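Local coordinates for protein putative mandelate racemase (Salmonella typhimurium, PDB 2O56) that binds magnesium and is probably a hydro-lyase (dehydratase) of the enolase superfamily, in the mandelate racemase-like group, with its exact substrate unknown, at residues L354-P357 with N358-C362; Q383-E387 with E388-K392; V333-H336 with M337-A340; G93-S96 with A97-G101; G115-L118 with Y119-L122. All coordinates share one frame; numbering follows the deposited sequence. Where two conformers were deposited one is given.

Contact 1: residues L354-P357 with N358-C362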
loop_
_atom_site.group_PDB
_atom_site.type_symbol
_atom_site.label_atom_id
_atom_site.label_comp_id
_atom_site.label_asym_id
_atom_site.label_seq_id
_atom_site.Cartn_x
_atom_site.Cartn_y
_atom_site.Cartn_z
ATOM N N LEU A 354 19.399 -41.476 -15.782
ATOM C CA LEU A 354 19.086 -42.804 -16.308
ATOM C C LEU A 354 20.347 -43.634 -16.554
ATOM O O LEU A 354 20.273 -44.848 -16.725
ATOM C CB LEU A 354 18.323 -42.664 -17.631
ATOM C CG LEU A 354 16.995 -41.907 -17.659
ATOM C CD1 LEU A 354 16.589 -41.610 -19.106
ATOM C CD2 LEU A 354 15.928 -42.727 -16.958
ATOM N N LEU A 355 21.497 -42.966 -16.581
ATOM C CA LEU A 355 22.725 -43.553 -17.103
ATOM C C LEU A 355 23.501 -44.297 -16.028
ATOM O O LEU A 355 23.393 -43.973 -14.847
ATOM C CB LEU A 355 23.605 -42.471 -17.726
ATOM C CG LEU A 355 23.006 -41.704 -18.903
ATOM C CD1 LEU A 355 24.004 -40.685 -19.419
ATOM C CD2 LEU A 355 22.590 -42.658 -20.018
ATOM N N GLU A 356 24.335 -45.227 -16.461
ATOM C CA GLU A 356 25.146 -46.065 -15.596
ATOM C C GLU A 356 25.957 -45.410 -14.529
ATOM O O GLU A 356 25.868 -45.786 -13.420
ATOM C CB GLU A 356 26.054 -46.956 -16.418
ATOM C CG GLU A 356 25.342 -48.127 -16.950
ATOM C CD GLU A 356 25.161 -49.155 -15.906
ATOM O OE1 GLU A 356 26.187 -49.452 -15.267
ATOM O OE2 GLU A 356 24.034 -49.659 -15.714
ATOM N N PRO A 357 26.777 -44.450 -14.870
ATOM C CA PRO A 357 27.582 -43.761 -13.836
ATOM C C PRO A 357 26.775 -43.093 -12.710
ATOM O O PRO A 357 27.295 -42.918 -11.596
ATOM C CB PRO A 357 28.357 -42.703 -14.635
ATOM C CG PRO A 357 28.359 -43.202 -16.042
ATOM C CD PRO A 357 27.054 -43.907 -16.216
ATOM N N ASN A 358 25.522 -42.737 -13.002
ATOM C CA ASN A 358 24.593 -42.296 -11.971
ATOM C C ASN A 358 24.001 -43.448 -11.167
ATOM O O ASN A 358 24.095 -43.483 -9.932
ATOM C CB ASN A 358 23.476 -41.442 -12.572
ATOM C CG ASN A 358 22.655 -40.723 -11.507
ATOM O OD1 ASN A 358 23.185 -39.931 -10.726
ATOM N ND2 ASN A 358 21.361 -41.024 -11.453
ATOM N N THR A 359 23.366 -44.384 -11.866
ATOM C CA THR A 359 22.515 -45.352 -11.200
ATOM C C THR A 359 23.314 -46.377 -10.408
ATOM O O THR A 359 22.821 -46.900 -9.410
ATOM C CB THR A 359 21.585 -46.088 -12.174
ATOM O OG1 THR A 359 22.374 -46.764 -13.156
ATOM C CG2 THR A 359 20.651 -45.110 -12.859
ATOM N N GLN A 360 24.548 -46.641 -10.842
ATOM C CA GLN A 360 25.392 -47.652 -10.211
ATOM C C GLN A 360 25.910 -47.213 -8.848
ATOM O O GLN A 360 26.415 -48.030 -8.090
ATOM C CB GLN A 360 26.542 -48.084 -11.140
ATOM C CG GLN A 360 27.839 -47.250 -11.027
ATOM C CD GLN A 360 28.784 -47.385 -12.239
ATOM O OE1 GLN A 360 28.660 -48.305 -13.055
ATOM N NE2 GLN A 360 29.734 -46.455 -12.351
ATOM N N THR A 361 25.778 -45.927 -8.530
ATOM C CA THR A 361 26.181 -45.422 -7.213
ATOM C C THR A 361 25.295 -45.968 -6.111
ATOM O O THR A 361 25.726 -46.032 -4.960
ATOM C CB THR A 361 26.223 -43.858 -7.119
ATOM O OG1 THR A 361 24.922 -43.307 -7.349
ATOM C CG2 THR A 361 27.201 -43.270 -8.117
ATOM N N CYS A 362 24.075 -46.385 -6.464
ATOM C CA CYS A 362 23.067 -46.737 -5.449
ATOM C C CYS A 362 22.521 -48.157 -5.538
ATOM O O CYS A 362 22.627 -48.790 -6.575
ATOM C CB CYS A 362 21.933 -45.704 -5.405
ATOM S SG CYS A 362 22.479 -44.111 -4.704
HETATM O O HOH W 1 20.854 -47.031 -15.472
HETATM O O HOH W 2 29.558 -43.920 -11.071
#
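L355 and T359 join the ends of a single short helical turn: T359 N donates to L355 O over 3.0 Å, and Q360 N repeats the step to E356 O at 3.0 Å. L355 holds the N-cap position, and P357, which has no N-H to give, fits in the first turn, where backbone N-H groups have no preceding helical carbonyl to bond. The side chain of T359 stays close to the chain: with OG1 between its backbone N and carbonyl carbon (chi1 59°), the hydroxyl faces back toward the start of the turn, and a water links T359 OG1 at 2.8 Å to L354 O. Q360 runs extended alongside E356 O, its CB 3.3 Å from that oxygen, and a second water joins its NE2 to P357 O. The Q360 amide and E356 carboxylate stand nearly perpendicular, 80° apart. At the far end N358 O receives both T361 N and T361 OG1, the hydroxyl at 2.7 Å, while N358 ND2 turns back to A353 O. T359 to C362 form a type I beta turn. The whole is an isolated helical turn running into a beta turn, placed after strand 347-350 in the enolase C-terminal domain.

Contact 2: residues Q383-E387 with E388-K392; sequences QELTE and ETMKK
T386 OG1 receives T389 N over 3.1 Å in a nearly straight bond (165°), and T389 OG1 lies 3.0 Å from the same oxygen. The T386 hydroxyl sits between its own backbone N and carbonyl carbon (chi1 64°), which turns it toward the N-H of T389 in the first turn. T386 O then takes M390 N at 3.1 Å. One residue on, E387 O is gripped by K391 twice, by its backbone N and, at 2.8 Å, by NZ, the two reaching it from opposite faces of the carbonyl plane. To return so far the lysine chain bends at three torsions, and NZ also forms a salt bridge with E387 OE1 at 3.0 Å, on the anti side of the carboxylate. The ammonium therefore joins a carbonyl and a carboxylate of one residue, on the exposed side of the helix. L385 and M390 face the sheet, resting on F41 of strand 39-44, with L385 CB 3.8 Å from M390 CG. The M390 methyl CE also runs out to E387 OE2, at 3.6 Å. Further out, the approach to the helix is fixed by a backbone bond between T386 and T361, and by E384, whose carboxylate makes salt bridges to K363 and K112. This is an N-capped helix start, with T386 as the N-cap, that brings the C-terminal helix 387-392 against the antiparallel sheet of the N-terminal domain.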
loop_
_atom_site.group_PDB
_atom_site.type_symbol
_atom_site.label_atom_id
_atom_site.label_comp_id
_atom_site.label_asym_id
_atom_site.label_seq_id
_atom_site.Cartn_x
_atom_site.Cartn_y
_atom_site.Cartn_z
ATOM N N GLN A 383 16.339 -45.981 -0.767
ATOM C CA GLN A 383 17.539 -45.775 -1.564
ATOM C C GLN A 383 18.764 -45.636 -0.674
ATOM O O GLN A 383 18.691 -45.089 0.428
ATOM C CB GLN A 383 17.376 -44.577 -2.505
ATOM C CG GLN A 383 18.440 -44.495 -3.621
ATOM C CD GLN A 383 18.494 -45.734 -4.521
ATOM O OE1 GLN A 383 19.003 -46.786 -4.119
ATOM N NE2 GLN A 383 18.006 -45.596 -5.765
ATOM N N GLU A 384 19.886 -46.179 -1.142
ATOM C CA GLU A 384 21.101 -46.290 -0.342
ATOM C C GLU A 384 22.262 -46.367 -1.316
ATOM O O GLU A 384 22.129 -46.951 -2.385
ATOM C CB GLU A 384 21.096 -47.601 0.462
ATOM C CG GLU A 384 20.186 -47.634 1.677
ATOM C CD GLU A 384 20.447 -48.835 2.567
ATOM O OE1 GLU A 384 21.264 -49.698 2.171
ATOM O OE2 GLU A 384 19.834 -48.911 3.655
ATOM N N LEU A 385 23.409 -45.812 -0.943
ATOM C CA LEU A 385 24.637 -46.036 -1.716
ATOM C C LEU A 385 25.025 -47.516 -1.619
ATOM O O LEU A 385 24.743 -48.173 -0.610
ATOM C CB LEU A 385 25.767 -45.176 -1.153
ATOM C CG LEU A 385 25.736 -43.657 -1.329
ATOM C CD1 LEU A 385 26.992 -43.111 -0.704
ATOM C CD2 LEU A 385 25.661 -43.284 -2.813
ATOM N N THR A 386 25.678 -48.035 -2.650
ATOM C CA THR A 386 26.177 -49.427 -2.595
ATOM C C THR A 386 27.418 -49.493 -1.732
ATOM O O THR A 386 28.125 -48.488 -1.599
ATOM C CB THR A 386 26.584 -49.952 -3.977
ATOM O OG1 THR A 386 27.690 -49.186 -4.460
ATOM C CG2 THR A 386 25.439 -49.876 -4.952
ATOM N N GLU A 387 27.705 -50.679 -1.188
ATOM C CA GLU A 387 28.943 -50.911 -0.428
ATOM C C GLU A 387 30.207 -50.563 -1.218
ATOM O O GLU A 387 31.158 -50.000 -0.670
ATOM C CB GLU A 387 29.023 -52.363 0.063
ATOM C CG GLU A 387 28.110 -52.685 1.249
ATOM C CD GLU A 387 28.422 -51.859 2.490
ATOM O OE1 GLU A 387 29.616 -51.590 2.762
ATOM O OE2 GLU A 387 27.465 -51.485 3.199
ATOM N N GLU A 388 30.195 -50.898 -2.504
ATOM C CA GLU A 388 31.324 -50.648 -3.411
ATOM C C GLU A 388 31.633 -49.156 -3.582
ATOM O O GLU A 388 32.791 -48.737 -3.536
ATOM C CB GLU A 388 31.038 -51.270 -4.780
ATOM C CG GLU A 388 32.151 -51.074 -5.804
ATOM C CD GLU A 388 32.018 -51.983 -7.020
ATOM O OE1 GLU A 388 31.175 -52.909 -6.992
ATOM O OE2 GLU A 388 32.760 -51.771 -8.005
ATOM N N THR A 389 30.584 -48.368 -3.802
ATOM C CA THR A 389 30.689 -46.920 -3.858
ATOM C C THR A 389 31.232 -46.354 -2.538
ATOM O O THR A 389 32.144 -45.517 -2.533
ATOM C CB THR A 389 29.330 -46.288 -4.261
ATOM O OG1 THR A 389 28.991 -46.709 -5.596
ATOM C CG2 THR A 389 29.403 -44.773 -4.244
ATOM N N MET A 390 30.695 -46.833 -1.421
ATOM C CA MET A 390 31.121 -46.325 -0.129
ATOM C C MET A 390 32.574 -46.651 0.189
ATOM O O MET A 390 33.287 -45.832 0.779
ATOM C CB MET A 390 30.188 -46.814 0.952
ATOM C CG MET A 390 28.794 -46.199 0.844
ATOM S SD MET A 390 27.860 -46.390 2.377
ATOM C CE MET A 390 27.134 -48.021 2.155
ATOM N N LYS A 391 33.013 -47.836 -0.228
ATOM C CA LYS A 391 34.409 -48.266 -0.082
ATOM C C LYS A 391 35.395 -47.334 -0.765
ATOM O O LYS A 391 36.435 -47.036 -0.198
ATOM C CB LYS A 391 34.592 -49.694 -0.609
ATOM C CG LYS A 391 34.985 -50.706 0.449
ATOM C CD LYS A 391 33.919 -51.778 0.623
ATOM C CE LYS A 391 33.129 -51.577 1.908
ATOM N NZ LYS A 391 32.205 -50.402 1.846
ATOM N N LYS A 392 35.068 -46.867 -1.973
ATOM C CA LYS A 392 36.000 -46.043 -2.748
ATOM C C LYS A 392 35.732 -44.528 -2.730
ATOM O O LYS A 392 36.335 -43.778 -3.495
ATOM C CB LYS A 392 36.142 -46.566 -4.189
ATOM C CG LYS A 392 34.901 -46.488 -5.047
ATOM C CD LYS A 392 35.233 -46.757 -6.516
ATOM C CE LYS A 392 34.016 -46.519 -7.413
ATOM N NZ LYS A 392 33.241 -47.768 -7.689
#

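Contact 3: residues V333-H336 with M337-A340; sequences VALH and META
H336 and E338 supply the flat groups on either side of the H336-M337 junction, and neither is stacked on a group of the other segment. No atom of M337-A340 lies on the H336 ring, whose two nitrogens point to other parts of the chain: ND1 bonds to Y119 N and NE2 to I381 O, which together fix the rotation of the ring. In the carboxylate of E338, OE1 bonds to H347 ND1 and comes within 4.1 Å of both A334 CB and L335 CD2. The extended chain of E338 runs back along the preceding turn, with CG only 3.1 Å from A334 O, and that carbonyl accepts E338 N at 2.9 Å. E338 OE1 is also 3.2 Å from A334 O, but this close pair of acceptors is not a bond; the partner of OE1 is H347.

T339 adds a short bond of its own. Its hydroxyl, anti to the carbonyl carbon (chi1 -63°), turns back along the helix and donates to L335 O at 2.5 Å, from 28° outside the carbonyl plane. It supplements a weak backbone bond from T339 N to the same oxygen. M337 departs in another direction, CG anti to its backbone N, and bends twice on its way to helix 302-314.

All the touching residues are buried. L335, E338 and T339 face strand 130-135, M337 packs on I303, V306 and K307 of helix 302-314, and H336 and T339 lean on the short helix 118-121, so that helix 328-340 of the TIM-barrel-like C-terminal domain is flanked by a strand and two helices.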
loop_
_atom_site.group_PDB
_atom_site.type_symbol
_atom_site.label_atom_id
_atom_site.label_comp_id
_atom_site.label_asym_id
_atom_site.label_seq_id
_atom_site.Cartn_x
_atom_site.Cartn_y
_atom_site.Cartn_z
ATOM N N VAL A 333 13.711 -39.226 -2.945
ATOM C CA VAL A 333 13.029 -38.393 -1.969
ATOM C C VAL A 333 12.049 -37.455 -2.650
ATOM O O VAL A 333 10.966 -37.193 -2.126
ATOM C CB VAL A 333 13.996 -37.643 -0.999
ATOM C CG1 VAL A 333 14.977 -38.606 -0.418
ATOM C CG2 VAL A 333 14.738 -36.515 -1.691
ATOM N N ALA A 334 12.423 -36.974 -3.833
ATOM C CA ALA A 334 11.491 -36.272 -4.717
ATOM C C ALA A 334 10.201 -37.051 -4.996
ATOM O O ALA A 334 9.107 -36.512 -4.867
ATOM C CB ALA A 334 12.186 -35.874 -6.001
ATOM N N LEU A 335 10.331 -38.323 -5.374
ATOM C CA LEU A 335 9.170 -39.173 -5.649
ATOM C C LEU A 335 8.217 -39.352 -4.470
ATOM O O LEU A 335 7.004 -39.354 -4.662
ATOM C CB LEU A 335 9.600 -40.535 -6.203
ATOM C CG LEU A 335 10.370 -40.463 -7.518
ATOM C CD1 LEU A 335 10.826 -41.850 -7.925
ATOM C CD2 LEU A 335 9.545 -39.793 -8.627
ATOM N N HIS A 336 8.773 -39.516 -3.267
ATOM C CA HIS A 336 7.994 -39.573 -2.043
ATOM C C HIS A 336 7.213 -38.295 -1.740
ATOM O O HIS A 336 6.030 -38.340 -1.380
ATOM C CB HIS A 336 8.910 -39.913 -0.860
ATOM C CG HIS A 336 9.390 -41.338 -0.848
ATOM N ND1 HIS A 336 8.577 -42.396 -0.501
ATOM C CD2 HIS A 336 10.596 -41.877 -1.152
ATOM C CE1 HIS A 336 9.256 -43.524 -0.598
ATOM N NE2 HIS A 336 10.487 -43.237 -0.984
ATOM N N MET A 337 7.871 -37.152 -1.861
ATOM C CA MET A 337 7.209 -35.875 -1.594
ATOM C C MET A 337 6.106 -35.690 -2.622
ATOM O O MET A 337 4.981 -35.359 -2.281
ATOM C CB MET A 337 8.217 -34.723 -1.697
ATOM C CG MET A 337 7.691 -33.325 -1.229
ATOM S SD MET A 337 7.416 -33.203 0.546
ATOM C CE MET A 337 9.093 -33.223 1.167
ATOM N N GLU A 338 6.442 -35.914 -3.881
ATOM C CA GLU A 338 5.507 -35.654 -4.968
ATOM C C GLU A 338 4.307 -36.617 -4.946
ATOM O O GLU A 338 3.273 -36.337 -5.544
ATOM C CB GLU A 338 6.246 -35.715 -6.303
ATOM C CG GLU A 338 7.268 -34.587 -6.449
ATOM C CD GLU A 338 8.189 -34.745 -7.646
ATOM O OE1 GLU A 338 8.549 -35.892 -7.979
ATOM O OE2 GLU A 338 8.579 -33.711 -8.237
ATOM N N THR A 339 4.458 -37.740 -4.244
ATOM C CA THR A 339 3.386 -38.722 -4.102
ATOM C C THR A 339 2.371 -38.275 -3.083
ATOM O O THR A 339 1.168 -38.462 -3.281
ATOM C CB THR A 339 3.945 -40.124 -3.703
ATOM O OG1 THR A 339 4.788 -40.600 -4.745
ATOM C CG2 THR A 339 2.844 -41.140 -3.487
ATOM N N ALA A 340 2.868 -37.689 -1.987
ATOM C CA ALA A 340 2.034 -37.326 -0.851
ATOM C C ALA A 340 1.300 -35.982 -0.995
ATOM O O ALA A 340 0.144 -35.842 -0.568
ATOM C CB ALA A 340 2.885 -37.296 0.412
#

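Contact 4: residues G93-S96 with A97-G101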
loop_
_atom_site.group_PDB
_atom_site.type_symbol
_atom_site.label_atom_id
_atom_site.label_comp_id
_atom_site.label_asym_id
_atom_site.label_seq_id
_atom_site.Cartn_x
_atom_site.Cartn_y
_atom_site.Cartn_z
ATOM N N GLY A 93 22.420 -20.926 0.850
ATOM C CA GLY A 93 22.349 -22.151 0.053
ATOM C C GLY A 93 23.278 -23.281 0.488
ATOM O O GLY A 93 22.878 -24.430 0.527
ATOM N N ILE A 94 24.511 -22.950 0.830
ATOM C CA ILE A 94 25.436 -23.939 1.403
ATOM C C ILE A 94 24.948 -24.427 2.764
ATOM O O ILE A 94 24.922 -25.644 3.035
ATOM C CB ILE A 94 26.846 -23.360 1.612
ATOM C CG1 ILE A 94 27.349 -22.659 0.349
ATOM C CG2 ILE A 94 27.818 -24.461 2.174
ATOM C CD1 ILE A 94 27.342 -23.497 -0.943
ATOM N N PHE A 95 24.566 -23.485 3.621
ATOM C CA PHE A 95 24.063 -23.844 4.934
ATOM C C PHE A 95 22.851 -24.784 4.828
ATOM O O PHE A 95 22.827 -25.863 5.422
ATOM C CB PHE A 95 23.683 -22.604 5.734
ATOM C CG PHE A 95 23.602 -22.875 7.197
ATOM C CD1 PHE A 95 24.677 -22.603 8.015
ATOM C CD2 PHE A 95 22.481 -23.476 7.754
ATOM C CE1 PHE A 95 24.623 -22.890 9.349
ATOM C CE2 PHE A 95 22.439 -23.773 9.120
ATOM C CZ PHE A 95 23.507 -23.465 9.896
ATOM N N SER A 96 21.878 -24.366 4.022
ATOM C CA SER A 96 20.638 -25.094 3.796
ATOM C C SER A 96 20.861 -26.485 3.217
ATOM O O SER A 96 20.239 -27.436 3.674
ATOM C CB SER A 96 19.748 -24.324 2.846
ATOM O OG SER A 96 18.531 -25.006 2.646
ATOM N N ALA A 97 21.727 -26.594 2.211
ATOM C CA ALA A 97 21.991 -27.886 1.553
ATOM C C ALA A 97 22.612 -28.916 2.495
ATOM O O ALA A 97 22.299 -30.113 2.434
ATOM C CB ALA A 97 22.849 -27.699 0.294
ATOM N N ALA A 98 23.464 -28.457 3.396
ATOM C CA ALA A 98 23.980 -29.345 4.442
ATOM C C ALA A 98 22.943 -29.774 5.470
ATOM O O ALA A 98 22.921 -30.939 5.849
ATOM C CB ALA A 98 25.198 -28.747 5.117
ATOM N N MET A 99 22.090 -28.843 5.910
ATOM C CA MET A 99 20.925 -29.157 6.743
ATOM C C MET A 99 20.049 -30.201 6.089
ATOM O O MET A 99 19.531 -31.087 6.754
ATOM C CB MET A 99 20.064 -27.909 6.965
ATOM C CG MET A 99 20.517 -26.996 8.081
ATOM S SD MET A 99 19.512 -25.500 8.061
ATOM C CE MET A 99 18.169 -25.993 9.148
ATOM N N SER A 100 19.858 -30.048 4.776
ATOM C CA SER A 100 18.951 -30.883 4.004
ATOM C C SER A 100 19.438 -32.324 3.956
ATOM O O SER A 100 18.653 -33.241 4.170
ATOM C CB SER A 100 18.830 -30.344 2.570
ATOM O OG SER A 100 18.427 -28.979 2.569
ATOM N N GLY A 101 20.732 -32.509 3.680
ATOM C CA GLY A 101 21.337 -33.829 3.663
ATOM C C GLY A 101 21.100 -34.569 4.953
ATOM O O GLY A 101 20.682 -35.722 4.942
#
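S96 O accepts two bonds from S100, one from the backbone N at 2.9 Å and a shorter one from OG at 2.6 Å. The hydroxyl comes from above the carbonyl plane, 44° out of it, whereas the N-H lies closer to that plane. With OG beside its own backbone N (chi1 -55°), S100 can fold back on the preceding turn in this way. S96 OG points elsewhere, 4.0 Å from S100 OG, and bonds to T299 O.

On another side of the helix M99, deposited in two conformers, approaches F95. In one of them its SD lies at the ring edge, in the ring plane, 4.7 Å from the ring centroid and 3.6 Å from both CD2 and CE2 of F95: a Met-aromatic contact. Beneath it M99 N bonds to F95 O at 3.1 Å. M99 also packs on W78 and M81 of helix 74-83, while F95 touches M58 and, in a second subunit, V50; I94 meets I94 of that subunit.

The chemistry divides by face: the S100 hydroxyl is satisfied within its own helix, with a weak further bond to G301 N, whereas on another face F95 and I94 carry an apolar layer to the subunit interface, which the sulfur joins in one conformer.

Contact 5: residues G115-L118 with Y119-L122; sequences GVPL and YKML
L118 reaches into two neighbours of the following turn. Its CB lies 3.2 Å from Y119 N; CG, anti to the backbone N (chi1 177°), packs 3.9 Å from L122 CD1; and the tip, CD1, meets M121 CE, also at 3.9 Å, with L122 CG beside it. L118 and M121 cross at about a right angle, while the methyl CE of M121 also rests over the backbone at L118 CA. Before this turn V116 CG2, in the conformer modelled here, one of two, packs on M121 CG at 3.7 Å.

P117 and Y119 make the second cluster. The proline CG approaches Y119 CE2 at 3.5 Å, and the chain of K120 passes the same proline ring. The phenol OH bonds to E377 OE1. P117 O accepts K120 N at 3.1 Å from above the carbonyl plane, which closes the first turn, and L122 N reaches L118 O only weakly at the other end.

Around this turn W107 of helix 93-114 covers L118 and M121, H336 of helix 328-340 touches P117 and L118, and W114 of a third subunit packs on V116, K120 and M121. The arrangement is a short helical turn with P117 as N-cap. It follows the positive-phi glycine G115, which ends helix 93-114, and leads the N-terminal domain of this enolase-superfamily chain against helix 328-340 of the barrel domain.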
loop_
_atom_site.group_PDB
_atom_site.type_symbol
_atom_site.label_atom_id
_atom_site.label_comp_id
_atom_site.label_asym_id
_atom_site.label_seq_id
_atom_site.Cartn_x
_atom_site.Cartn_y
_atom_site.Cartn_z
ATOM N N GLY A 115 9.422 -49.350 9.543
ATOM C CA GLY A 115 9.204 -50.290 8.455
ATOM C C GLY A 115 8.281 -49.720 7.394
ATOM O O GLY A 115 7.514 -50.452 6.804
ATOM N N VAL A 116 8.350 -48.404 7.172
ATOM C CA VAL A 116 7.386 -47.731 6.293
ATOM C C VAL A 116 8.043 -46.793 5.278
ATOM O O VAL A 116 8.991 -46.081 5.585
ATOM C CB VAL A 116 6.289 -46.977 7.083
ATOM C CG1 VAL A 116 5.335 -47.963 7.778
ATOM C CG2 VAL A 116 6.917 -46.032 8.075
ATOM N N PRO A 117 7.545 -46.814 4.020
ATOM C CA PRO A 117 8.119 -45.871 3.061
ATOM C C PRO A 117 7.794 -44.403 3.384
ATOM O O PRO A 117 6.740 -44.096 3.956
ATOM C CB PRO A 117 7.465 -46.282 1.737
ATOM C CG PRO A 117 6.171 -46.911 2.157
ATOM C CD PRO A 117 6.478 -47.633 3.416
ATOM N N LEU A 118 8.710 -43.522 2.997
ATOM C CA LEU A 118 8.616 -42.094 3.270
ATOM C C LEU A 118 7.272 -41.460 2.917
ATOM O O LEU A 118 6.740 -40.711 3.728
ATOM C CB LEU A 118 9.779 -41.344 2.597
ATOM C CG LEU A 118 9.849 -39.815 2.689
ATOM C CD1 LEU A 118 9.883 -39.362 4.129
ATOM C CD2 LEU A 118 11.077 -39.308 1.942
ATOM N N TYR A 119 6.717 -41.771 1.741
ATOM C CA TYR A 119 5.459 -41.151 1.317
ATOM C C TYR A 119 4.331 -41.322 2.330
ATOM O O TYR A 119 3.536 -40.410 2.532
ATOM C CB TYR A 119 5.042 -41.580 -0.111
ATOM C CG TYR A 119 4.487 -42.992 -0.227
ATOM C CD1 TYR A 119 3.126 -43.248 -0.026
ATOM C CD2 TYR A 119 5.317 -44.071 -0.522
ATOM C CE1 TYR A 119 2.601 -44.544 -0.116
ATOM C CE2 TYR A 119 4.792 -45.385 -0.627
ATOM C CZ TYR A 119 3.442 -45.606 -0.416
ATOM O OH TYR A 119 2.917 -46.885 -0.495
ATOM N N LYS A 120 4.285 -42.477 2.994
ATOM C CA LYS A 120 3.255 -42.753 3.988
ATOM C C LYS A 120 3.448 -41.904 5.254
ATOM O O LYS A 120 2.481 -41.490 5.877
ATOM C CB LYS A 120 3.252 -44.242 4.366
ATOM C CG LYS A 120 2.605 -45.145 3.379
ATOM C CD LYS A 120 2.527 -46.563 3.913
ATOM C CE LYS A 120 1.577 -47.377 3.068
ATOM N NZ LYS A 120 1.460 -48.785 3.538
ATOM N N MET A 121 4.699 -41.640 5.616
ATOM C CA MET A 121 5.004 -40.735 6.713
ATOM C C MET A 121 4.753 -39.272 6.356
ATOM O O MET A 121 4.606 -38.448 7.242
ATOM C CB MET A 121 6.454 -40.903 7.152
ATOM C CG MET A 121 6.822 -42.343 7.521
ATOM S SD MET A 121 8.442 -42.389 8.278
ATOM C CE MET A 121 9.466 -42.132 6.866
ATOM N N LEU A 122 4.696 -38.958 5.061
ATOM C CA LEU A 122 4.364 -37.610 4.616
ATOM C C LEU A 122 2.859 -37.433 4.337
ATOM O O LEU A 122 2.435 -36.410 3.811
ATOM C CB LEU A 122 5.193 -37.252 3.364
ATOM C CG LEU A 122 6.704 -37.097 3.591
ATOM C CD1 LEU A 122 7.400 -36.815 2.302
ATOM C CD2 LEU A 122 7.004 -35.974 4.626
#

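In the fold
Contacts 3 and 4 are wholly buried and lie on long helices, 328-340 and 93-114, while contacts 1 and 2 are partly exposed turns near the edge of the chain; contact 5 is mostly buried. Contacts 1 and 2 touch through T361 and T386, tying two loop-helix junctions together, and contacts 3 and 5 touch through H336 ND1 and Y119 N, across the two domains. Hydroxyls answering backbone carbonyls recur in contacts 1, 3 and 4, whereas contact 2 adds a salt bridge at its exposed side. Contact 5 relies chiefly on apolar side chains, and contact 4 combines a serine hydroxyl with a Met-aromatic approach of one M99 conformer. Contacts 4 and 5 also face other subunits.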